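Local coordinates for bifunctional protein PutA (Bdellovibrio bacteriovorus, PDB 5UR2) that probably oxidises proline to glutamate in two steps, using a flavin-dependent proline dehydrogenase and an NAD+-dependent L-glutamate gamma-semialdehyde dehydrogenase, at residues A201-I206 / K215-D220; A209-S214 / V245-L250; I714-S719 / L724-R729. One frame throughout, in Å; residues are numbered along the deposited sequence.

Contact 1 (A201-I206 / K215-D220); sequences ALYSQI and KKILKD
This is an apolar loop-on-helix contact in the beta/alpha barrel of the proline dehydrogenase part, where the loop after barrel strand 194-197 folds back over the helix it leads into, 211-232. Tyr203 and Ile217 carry it. The ring of Tyr203 lies flat against the isoleucine, whose CG2 sits 3.5 Å from the ring centroid and only 3° off the normal, a nearly centred CH-pi contact. The opposite face is backed by the loop itself, with the backbone N of Gln205 over the ring centre, and a flat aromatic suits this layer between loop and helix. The phenol of Tyr203 makes a weak hydrogen bond with Lys816 NZ, which also donates to Gln205 O. Leu218, one residue further along the helix, brings its CD2 up to the loop, 3.8 Å from Tyr203 CB and near the ring plane. The same methyl lies 3.7 Å from Ile206 CD1, the two branched chains crossing at about a right angle. In Ile217, CG2 is anti to the backbone N (CG1 lies beside it, chi1 -68°), which sends one methyl over the ring centre while the longer branch runs on to the phenol, where CD1 meets Tyr203 OH at 3.3 Å.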
loop_
_atom_site.group_PDB
_atom_site.type_symbol
_atom_site.label_atom_id
_atom_site.label_comp_id
_atom_site.label_asym_id
_atom_site.label_seq_id
_atom_site.Cartn_x
_atom_site.Cartn_y
_atom_site.Cartn_z
ATOM N N ALA B 201 -18.496 0.701 44.295
ATOM C CA ALA B 201 -17.455 0.414 45.263
ATOM C C ALA B 201 -17.829 -0.714 46.214
ATOM O O ALA B 201 -16.948 -1.226 46.910
ATOM C CB ALA B 201 -17.122 1.668 46.061
ATOM N N LEU B 202 -19.096 -1.117 46.249
ATOM C CA LEU B 202 -19.568 -2.135 47.174
ATOM C C LEU B 202 -19.545 -3.548 46.610
ATOM O O LEU B 202 -19.833 -4.489 47.354
ATOM C CB LEU B 202 -20.990 -1.824 47.624
ATOM C CG LEU B 202 -21.062 -0.578 48.481
ATOM C CD1 LEU B 202 -22.498 -0.115 48.620
ATOM C CD2 LEU B 202 -20.475 -0.936 49.817
ATOM N N TYR B 203 -19.227 -3.731 45.335
ATOM C CA TYR B 203 -19.247 -5.066 44.745
ATOM C C TYR B 203 -18.344 -5.064 43.523
ATOM O O TYR B 203 -18.474 -4.182 42.671
ATOM C CB TYR B 203 -20.680 -5.470 44.361
ATOM C CG TYR B 203 -20.828 -6.837 43.684
ATOM C CD1 TYR B 203 -20.174 -7.962 44.173
ATOM C CD2 TYR B 203 -21.647 -6.995 42.563
ATOM C CE1 TYR B 203 -20.329 -9.212 43.559
ATOM C CE2 TYR B 203 -21.809 -8.239 41.944
ATOM C CZ TYR B 203 -21.141 -9.337 42.446
ATOM O OH TYR B 203 -21.294 -10.556 41.837
ATOM N N SER B 204 -17.463 -6.065 43.413
ATOM C CA SER B 204 -16.447 -6.053 42.366
ATOM C C SER B 204 -16.834 -6.826 41.108
ATOM O O SER B 204 -16.099 -6.749 40.114
ATOM C CB SER B 204 -15.128 -6.634 42.892
ATOM O OG SER B 204 -15.195 -8.053 42.952
ATOM N N GLN B 205 -17.931 -7.588 41.118
ATOM C CA GLN B 205 -18.268 -8.450 39.988
ATOM C C GLN B 205 -19.630 -8.123 39.376
ATOM O O GLN B 205 -20.417 -9.016 39.045
ATOM C CB GLN B 205 -18.205 -9.921 40.393
ATOM C CG GLN B 205 -16.856 -10.342 40.981
ATOM C CD GLN B 205 -15.669 -10.085 40.045
ATOM O OE1 GLN B 205 -15.667 -10.483 38.875
ATOM N NE2 GLN B 205 -14.645 -9.436 40.574
ATOM N N ILE B 206 -19.928 -6.842 39.185
ATOM C CA ILE B 206 -21.161 -6.489 38.488
ATOM C C ILE B 206 -21.116 -7.025 37.066
ATOM O O ILE B 206 -20.128 -6.844 36.344
ATOM C CB ILE B 206 -21.376 -4.972 38.518
ATOM C CG1 ILE B 206 -21.624 -4.523 39.960
ATOM C CG2 ILE B 206 -22.524 -4.584 37.591
ATOM C CD1 ILE B 206 -21.617 -3.010 40.127
ATOM N N LYS B 215 -28.155 -7.028 40.440
ATOM C CA LYS B 215 -29.010 -6.084 41.148
ATOM C C LYS B 215 -29.302 -6.549 42.572
ATOM O O LYS B 215 -29.283 -5.740 43.508
ATOM C CB LYS B 215 -30.305 -5.881 40.370
ATOM C CG LYS B 215 -31.329 -5.035 41.098
ATOM C CD LYS B 215 -32.381 -4.485 40.127
ATOM C CE LYS B 215 -33.172 -5.577 39.426
ATOM N NZ LYS B 215 -34.342 -4.952 38.751
ATOM N N LYS B 216 -29.580 -7.849 42.753
ATOM C CA LYS B 216 -29.825 -8.371 44.093
ATOM C C LYS B 216 -28.591 -8.216 44.977
ATOM O O LYS B 216 -28.708 -7.858 46.155
ATOM C CB LYS B 216 -30.268 -9.831 44.033
ATOM C CG LYS B 216 -30.360 -10.494 45.419
ATOM C CD LYS B 216 -30.718 -11.969 45.304
ATOM C CE LYS B 216 -30.005 -12.799 46.376
ATOM N NZ LYS B 216 -30.340 -12.361 47.755
ATOM N N ILE B 217 -27.401 -8.494 44.434
ATOM C CA ILE B 217 -26.188 -8.373 45.241
ATOM C C ILE B 217 -25.934 -6.916 45.613
ATOM O O ILE B 217 -25.610 -6.610 46.770
ATOM C CB ILE B 217 -24.978 -8.992 44.509
ATOM C CG1 ILE B 217 -25.131 -10.508 44.416
ATOM C CG2 ILE B 217 -23.661 -8.617 45.198
ATOM C CD1 ILE B 217 -24.102 -11.180 43.507
ATOM N N LEU B 218 -26.084 -5.995 44.651
ATOM C CA LEU B 218 -25.877 -4.579 44.945
ATOM C C LEU B 218 -26.832 -4.103 46.038
ATOM O O LEU B 218 -26.419 -3.430 46.988
ATOM C CB LEU B 218 -26.035 -3.740 43.671
ATOM C CG LEU B 218 -24.892 -3.932 42.665
ATOM C CD1 LEU B 218 -25.248 -3.376 41.290
ATOM C CD2 LEU B 218 -23.632 -3.296 43.186
ATOM N N LYS B 219 -28.110 -4.467 45.931
ATOM C CA LYS B 219 -29.074 -4.117 46.967
ATOM C C LYS B 219 -28.671 -4.693 48.316
ATOM O O LYS B 219 -28.785 -4.011 49.343
ATOM C CB LYS B 219 -30.473 -4.606 46.579
ATOM C CG LYS B 219 -31.108 -3.814 45.455
ATOM C CD LYS B 219 -32.233 -4.577 44.751
ATOM C CE LYS B 219 -33.457 -4.747 45.638
ATOM N NZ LYS B 219 -34.533 -5.488 44.914
ATOM N N ASP B 220 -28.197 -5.949 48.334
ATOM C CA ASP B 220 -27.795 -6.565 49.594
ATOM C C ASP B 220 -26.632 -5.813 50.228
ATOM O O ASP B 220 -26.561 -5.698 51.451
ATOM C CB ASP B 220 -27.402 -8.038 49.394
ATOM C CG ASP B 220 -28.582 -8.933 49.055
ATOM O OD1 ASP B 220 -29.729 -8.479 49.204
ATOM O OD2 ASP B 220 -28.352 -10.106 48.673
#

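Contact 2 (A209-S214 / V245-L250); sequences AAWDES and VKHLTL
Across the first turns of helices 211-232 and 246-257 the backbones come nearest at Trp211 and Leu248, whose CA atoms are 8.1 Å apart, a gap that the indole bridges. Trp211 is the first residue of its helix, following Ala210 at the N-cap position; with CG anti to the backbone N (chi1 -173°), the ring reaches across to the second helix. Its six-membered ring does the touching. Trp211 CH2 comes 3.5 Å from the backbone N of Leu248 and 3.6 Å from Leu248 CB, while CD1 of the same leucine lies over the ring face, 4.0 Å from the centroid and 12° off the normal, as a CH-pi contact. The two side chains run antiparallel alongside each other, and a branched, apolar leucine can lay both its CB and its CD1 against the broad indole. His247, at the more exposed side, meets the indole obliquely: the planes are inclined at 49°, and Trp211 CZ2 lies over one face of the imidazole, toward its rim. At the start of the second helix, Val245 O, at the N-cap, is gripped by both N and OG1 of Thr249. No hydrogen bond joins the two segments, so these adjacent barrel helices meet here through apolar and aromatic packing. The one polar atom of the indole is nevertheless served, since NE1 donates to Glu251 OE1 on helix 246-257; a tryptophan can therefore fill a buried interface with its benzene part and still anchor its N-H to the neighbouring helix.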
loop_
_atom_site.group_PDB
_atom_site.type_symbol
_atom_site.label_atom_id
_atom_site.label_comp_id
_atom_site.label_asym_id
_atom_site.label_seq_id
_atom_site.Cartn_x
_atom_site.Cartn_y
_atom_site.Cartn_z
ATOM N N ALA B 209 -25.097 -8.876 31.966
ATOM C CA ALA B 209 -25.786 -10.013 31.376
ATOM C C ALA B 209 -26.508 -10.817 32.445
ATOM O O ALA B 209 -27.568 -11.400 32.183
ATOM C CB ALA B 209 -24.795 -10.883 30.592
ATOM N N ALA B 210 -25.980 -10.815 33.662
ATOM C CA ALA B 210 -26.673 -11.380 34.816
ATOM C C ALA B 210 -27.301 -10.255 35.636
ATOM O O ALA B 210 -26.973 -10.032 36.804
ATOM C CB ALA B 210 -25.717 -12.214 35.656
ATOM N N TRP B 211 -28.212 -9.542 34.965
ATOM C CA TRP B 211 -28.796 -8.321 35.501
ATOM C C TRP B 211 -29.428 -8.552 36.866
ATOM O O TRP B 211 -29.111 -7.850 37.830
ATOM C CB TRP B 211 -29.832 -7.786 34.525
ATOM C CG TRP B 211 -30.406 -6.446 34.873
ATOM C CD1 TRP B 211 -31.570 -6.197 35.559
ATOM C CD2 TRP B 211 -29.867 -5.166 34.522
ATOM N NE1 TRP B 211 -31.778 -4.848 35.654
ATOM C CE2 TRP B 211 -30.748 -4.189 35.033
ATOM C CE3 TRP B 211 -28.718 -4.750 33.825
ATOM C CZ2 TRP B 211 -30.524 -2.820 34.870
ATOM C CZ3 TRP B 211 -28.497 -3.393 33.663
ATOM C CH2 TRP B 211 -29.395 -2.443 34.183
ATOM N N ASP B 212 -30.354 -9.512 36.959
ATOM C CA ASP B 212 -31.106 -9.698 38.201
ATOM C C ASP B 212 -30.193 -10.117 39.348
ATOM O O ASP B 212 -30.356 -9.657 40.483
ATOM C CB ASP B 212 -32.211 -10.742 38.030
ATOM C CG ASP B 212 -33.297 -10.313 37.069
ATOM O OD1 ASP B 212 -33.426 -9.105 36.795
ATOM O OD2 ASP B 212 -34.076 -11.196 36.643
ATOM N N GLU B 213 -29.225 -10.991 39.073
ATOM C CA GLU B 213 -28.315 -11.412 40.131
ATOM C C GLU B 213 -27.468 -10.241 40.625
ATOM O O GLU B 213 -27.331 -10.026 41.836
ATOM C CB GLU B 213 -27.431 -12.551 39.629
ATOM C CG GLU B 213 -26.519 -13.087 40.706
ATOM C CD GLU B 213 -25.837 -14.371 40.304
ATOM O OE1 GLU B 213 -24.903 -14.788 41.027
ATOM O OE2 GLU B 213 -26.236 -14.961 39.269
ATOM N N SER B 214 -26.918 -9.453 39.690
ATOM C CA SER B 214 -26.111 -8.290 40.055
ATOM C C SER B 214 -26.916 -7.295 40.869
ATOM O O SER B 214 -26.432 -6.770 41.881
ATOM C CB SER B 214 -25.570 -7.607 38.801
ATOM O OG SER B 214 -24.685 -8.458 38.081
ATOM N N VAL B 245 -23.623 2.011 34.253
ATOM C CA VAL B 245 -24.332 1.561 35.442
ATOM C C VAL B 245 -25.482 2.485 35.808
ATOM O O VAL B 245 -26.034 2.368 36.905
ATOM C CB VAL B 245 -23.378 1.390 36.647
ATOM C CG1 VAL B 245 -22.251 0.397 36.323
ATOM C CG2 VAL B 245 -22.792 2.730 37.073
ATOM N N LYS B 246 -25.856 3.422 34.927
ATOM C CA LYS B 246 -26.878 4.392 35.321
ATOM C C LYS B 246 -28.221 3.710 35.540
ATOM O O LYS B 246 -28.860 3.905 36.577
ATOM C CB LYS B 246 -27.020 5.507 34.273
ATOM C CG LYS B 246 -27.919 6.667 34.729
ATOM C CD LYS B 246 -29.403 6.470 34.369
ATOM C CE LYS B 246 -29.612 6.425 32.844
ATOM N NZ LYS B 246 -31.063 6.328 32.424
ATOM N N HIS B 247 -28.672 2.923 34.560
ATOM C CA HIS B 247 -29.971 2.267 34.680
ATOM C C HIS B 247 -29.973 1.285 35.851
ATOM O O HIS B 247 -30.924 1.247 36.643
ATOM C CB HIS B 247 -30.320 1.582 33.350
ATOM C CG HIS B 247 -31.693 0.989 33.312
ATOM N ND1 HIS B 247 -32.083 0.068 32.358
ATOM C CD2 HIS B 247 -32.768 1.173 34.118
ATOM C CE1 HIS B 247 -33.336 -0.288 32.579
ATOM N NE2 HIS B 247 -33.774 0.365 33.643
ATOM N N LEU B 248 -28.891 0.521 36.005
ATOM C CA LEU B 248 -28.804 -0.413 37.121
ATOM C C LEU B 248 -28.895 0.318 38.463
ATOM O O LEU B 248 -29.584 -0.134 39.381
ATOM C CB LEU B 248 -27.512 -1.218 37.011
ATOM C CG LEU B 248 -27.216 -2.276 38.076
ATOM C CD1 LEU B 248 -28.289 -3.358 38.073
ATOM C CD2 LEU B 248 -25.839 -2.877 37.844
ATOM N N THR B 249 -28.223 1.464 38.583
ATOM C CA THR B 249 -28.257 2.230 39.825
ATOM C C THR B 249 -29.675 2.671 40.165
ATOM O O THR B 249 -30.073 2.666 41.336
ATOM C CB THR B 249 -27.311 3.427 39.722
ATOM O OG1 THR B 249 -25.998 2.946 39.406
ATOM C CG2 THR B 249 -27.254 4.195 41.053
ATOM N N LEU B 250 -30.448 3.065 39.156
ATOM C CA LEU B 250 -31.804 3.522 39.420
ATOM C C LEU B 250 -32.703 2.377 39.891
ATOM O O LEU B 250 -33.513 2.560 40.806
ATOM C CB LEU B 250 -32.367 4.202 38.174
ATOM C CG LEU B 250 -31.644 5.517 37.838
ATOM C CD1 LEU B 250 -32.253 6.184 36.613
ATOM C CD2 LEU B 250 -31.641 6.459 39.033
#

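Contact 3 (I714-S719 / L724-R729)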
loop_
_atom_site.group_PDB
_atom_site.type_symbol
_atom_site.label_atom_id
_atom_site.label_comp_id
_atom_site.label_asym_id
_atom_site.label_seq_id
_atom_site.Cartn_x
_atom_site.Cartn_y
_atom_site.Cartn_z
ATOM N N ILE B 714 -1.986 -22.231 1.802
ATOM C CA ILE B 714 -2.449 -22.885 3.028
ATOM C C ILE B 714 -2.542 -21.833 4.125
ATOM O O ILE B 714 -1.533 -21.207 4.469
ATOM C CB ILE B 714 -1.510 -24.029 3.451
ATOM C CG1 ILE B 714 -1.431 -25.088 2.338
ATOM C CG2 ILE B 714 -1.991 -24.629 4.754
ATOM C CD1 ILE B 714 -0.175 -25.984 2.405
ATOM N N ALA B 715 -3.741 -21.637 4.678
ATOM C CA ALA B 715 -3.934 -20.779 5.843
ATOM C C ALA B 715 -4.205 -21.681 7.038
ATOM O O ALA B 715 -5.205 -22.410 7.059
ATOM C CB ALA B 715 -5.077 -19.783 5.631
ATOM N N PHE B 716 -3.295 -21.666 8.002
ATOM C CA PHE B 716 -3.372 -22.508 9.184
ATOM C C PHE B 716 -3.102 -21.670 10.411
ATOM O O PHE B 716 -2.098 -20.956 10.469
ATOM C CB PHE B 716 -2.370 -23.672 9.159
ATOM C CG PHE B 716 -2.144 -24.283 10.516
ATOM C CD1 PHE B 716 -3.046 -25.200 11.043
ATOM C CD2 PHE B 716 -1.043 -23.907 11.285
ATOM C CE1 PHE B 716 -2.848 -25.754 12.305
ATOM C CE2 PHE B 716 -0.837 -24.444 12.548
ATOM C CZ PHE B 716 -1.740 -25.376 13.060
ATOM N N THR B 717 -3.986 -21.770 11.389
ATOM C CA THR B 717 -3.765 -21.169 12.694
ATOM C C THR B 717 -3.974 -22.227 13.763
ATOM O O THR B 717 -5.032 -22.861 13.815
ATOM C CB THR B 717 -4.681 -19.971 12.910
ATOM O OG1 THR B 717 -4.268 -18.921 12.025
ATOM C CG2 THR B 717 -4.611 -19.507 14.355
ATOM N N GLY B 718 -2.958 -22.422 14.591
ATOM C CA GLY B 718 -2.964 -23.487 15.577
ATOM C C GLY B 718 -1.622 -23.578 16.269
ATOM O O GLY B 718 -0.926 -22.569 16.447
ATOM N N SER B 719 -1.256 -24.802 16.629
ATOM C CA SER B 719 -0.081 -25.030 17.448
ATOM C C SER B 719 1.199 -24.921 16.628
ATOM O O SER B 719 1.209 -25.077 15.399
ATOM C CB SER B 719 -0.136 -26.409 18.102
ATOM O OG SER B 719 0.104 -27.427 17.153
ATOM N N LEU B 724 4.835 -26.113 12.069
ATOM C CA LEU B 724 6.109 -26.557 11.528
ATOM C C LEU B 724 5.921 -27.749 10.598
ATOM O O LEU B 724 6.559 -27.822 9.541
ATOM C CB LEU B 724 7.078 -26.902 12.664
ATOM C CG LEU B 724 7.366 -25.712 13.588
ATOM C CD1 LEU B 724 8.439 -26.047 14.598
ATOM C CD2 LEU B 724 7.712 -24.447 12.813
ATOM N N HIS B 725 5.050 -28.695 10.973
ATOM C CA HIS B 725 4.799 -29.853 10.115
ATOM C C HIS B 725 4.227 -29.412 8.772
ATOM O O HIS B 725 4.686 -29.852 7.709
ATOM C CB HIS B 725 3.836 -30.831 10.809
ATOM C CG HIS B 725 3.410 -31.982 9.945
ATOM N ND1 HIS B 725 4.240 -33.041 9.642
ATOM C CD2 HIS B 725 2.267 -32.190 9.247
ATOM C CE1 HIS B 725 3.608 -33.878 8.837
ATOM N NE2 HIS B 725 2.414 -33.378 8.571
ATOM N N ILE B 726 3.247 -28.502 8.806
ATOM C CA ILE B 726 2.608 -28.018 7.582
ATOM C C ILE B 726 3.618 -27.301 6.697
ATOM O O ILE B 726 3.649 -27.496 5.476
ATOM C CB ILE B 726 1.426 -27.098 7.934
ATOM C CG1 ILE B 726 0.258 -27.923 8.481
ATOM C CG2 ILE B 726 1.015 -26.278 6.698
ATOM C CD1 ILE B 726 -0.921 -27.098 8.953
ATOM N N MET B 727 4.466 -26.465 7.292
ATOM C CA MET B 727 5.430 -25.745 6.471
ATOM C C MET B 727 6.413 -26.712 5.836
ATOM O O MET B 727 6.827 -26.521 4.688
ATOM C CB MET B 727 6.163 -24.692 7.304
ATOM C CG MET B 727 5.303 -23.493 7.636
ATOM S SD MET B 727 6.246 -22.205 8.474
ATOM C CE MET B 727 6.775 -23.113 9.899
ATOM N N ASN B 728 6.751 -27.777 6.550
ATOM C CA ASN B 728 7.602 -28.811 5.984
ATOM C C ASN B 728 6.918 -29.508 4.811
ATOM O O ASN B 728 7.505 -29.661 3.731
ATOM C CB ASN B 728 7.956 -29.802 7.082
ATOM C CG ASN B 728 9.283 -30.412 6.873
ATOM O OD1 ASN B 728 9.376 -31.493 6.300
ATOM N ND2 ASN B 728 10.344 -29.713 7.300
ATOM N N ARG B 729 5.661 -29.918 4.998
ATOM C CA ARG B 729 4.945 -30.607 3.925
ATOM C C ARG B 729 4.724 -29.698 2.724
ATOM O O ARG B 729 4.765 -30.157 1.577
ATOM C CB ARG B 729 3.606 -31.143 4.435
ATOM C CG ARG B 729 3.677 -32.224 5.542
ATOM C CD ARG B 729 4.628 -33.362 5.212
ATOM N NE ARG B 729 4.410 -33.817 3.850
ATOM C CZ ARG B 729 5.289 -34.518 3.144
ATOM N NH1 ARG B 729 5.004 -34.845 1.896
ATOM N NH2 ARG B 729 6.452 -34.878 3.673
#
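Strand 711-717 and helix 720-730 open a beta-alpha-beta unit of the aldehyde dehydrogenase part, which strand 742-746 completes, and here the helix packs back onto the strand that precedes it. Ile726 is the helix residue that does the work, set between two strand residues, Ile714 and Phe716, that face the same way because they are two apart. Ile726 CD1 comes over one face of the Phe716 ring, 3.4 Å from Phe716 CG, and lies 26° off the normal through the centroid, displaced toward the CG-CD1 bond. The shorter branch points to the other strand residue, with Ile726 CG2 3.9 Å from Ile714 CG2. With CG1 beside the backbone N (chi1 -73°) and CG2 opposite it, a beta-branched isoleucine fills both places at once. The backbone N of Gly718 lies over the opposite face of the phenylalanine, toward the rim. Ser719 N-caps the helix, its OG accepting from Val722 N. The side chain of Phe716 is about 7 Å from that of Glu746, a predicted active-site residue ending strand 742-746. Leu724 packs on Val733 and Met727 on Val740, both of the second subunit. Such apolar helix-on-sheet packing is typical of Rossmann-type beta-alpha-beta units.

How the contacts relate
From the N terminus, contact 1 opens first, at 201-206, and contact 2 opens at 209-214 before contact 1 closes at 215-220; contact 2 closes only at 245-250. The two therefore cross along the chain. Both draw on helix 211-232, and together they tie it to the loop before it and to helix 246-257, the next helix around the barrel. They also touch in space: Leu248 CD2 lies 3.5 Å from Leu218 CD1 and 3.7 Å from Ile206 CG2, merging their apolar surfaces. Contact 3 follows in series, closing a short strand-to-helix loop in the aldehyde dehydrogenase part, its centre about 47 Å from that of contact 1.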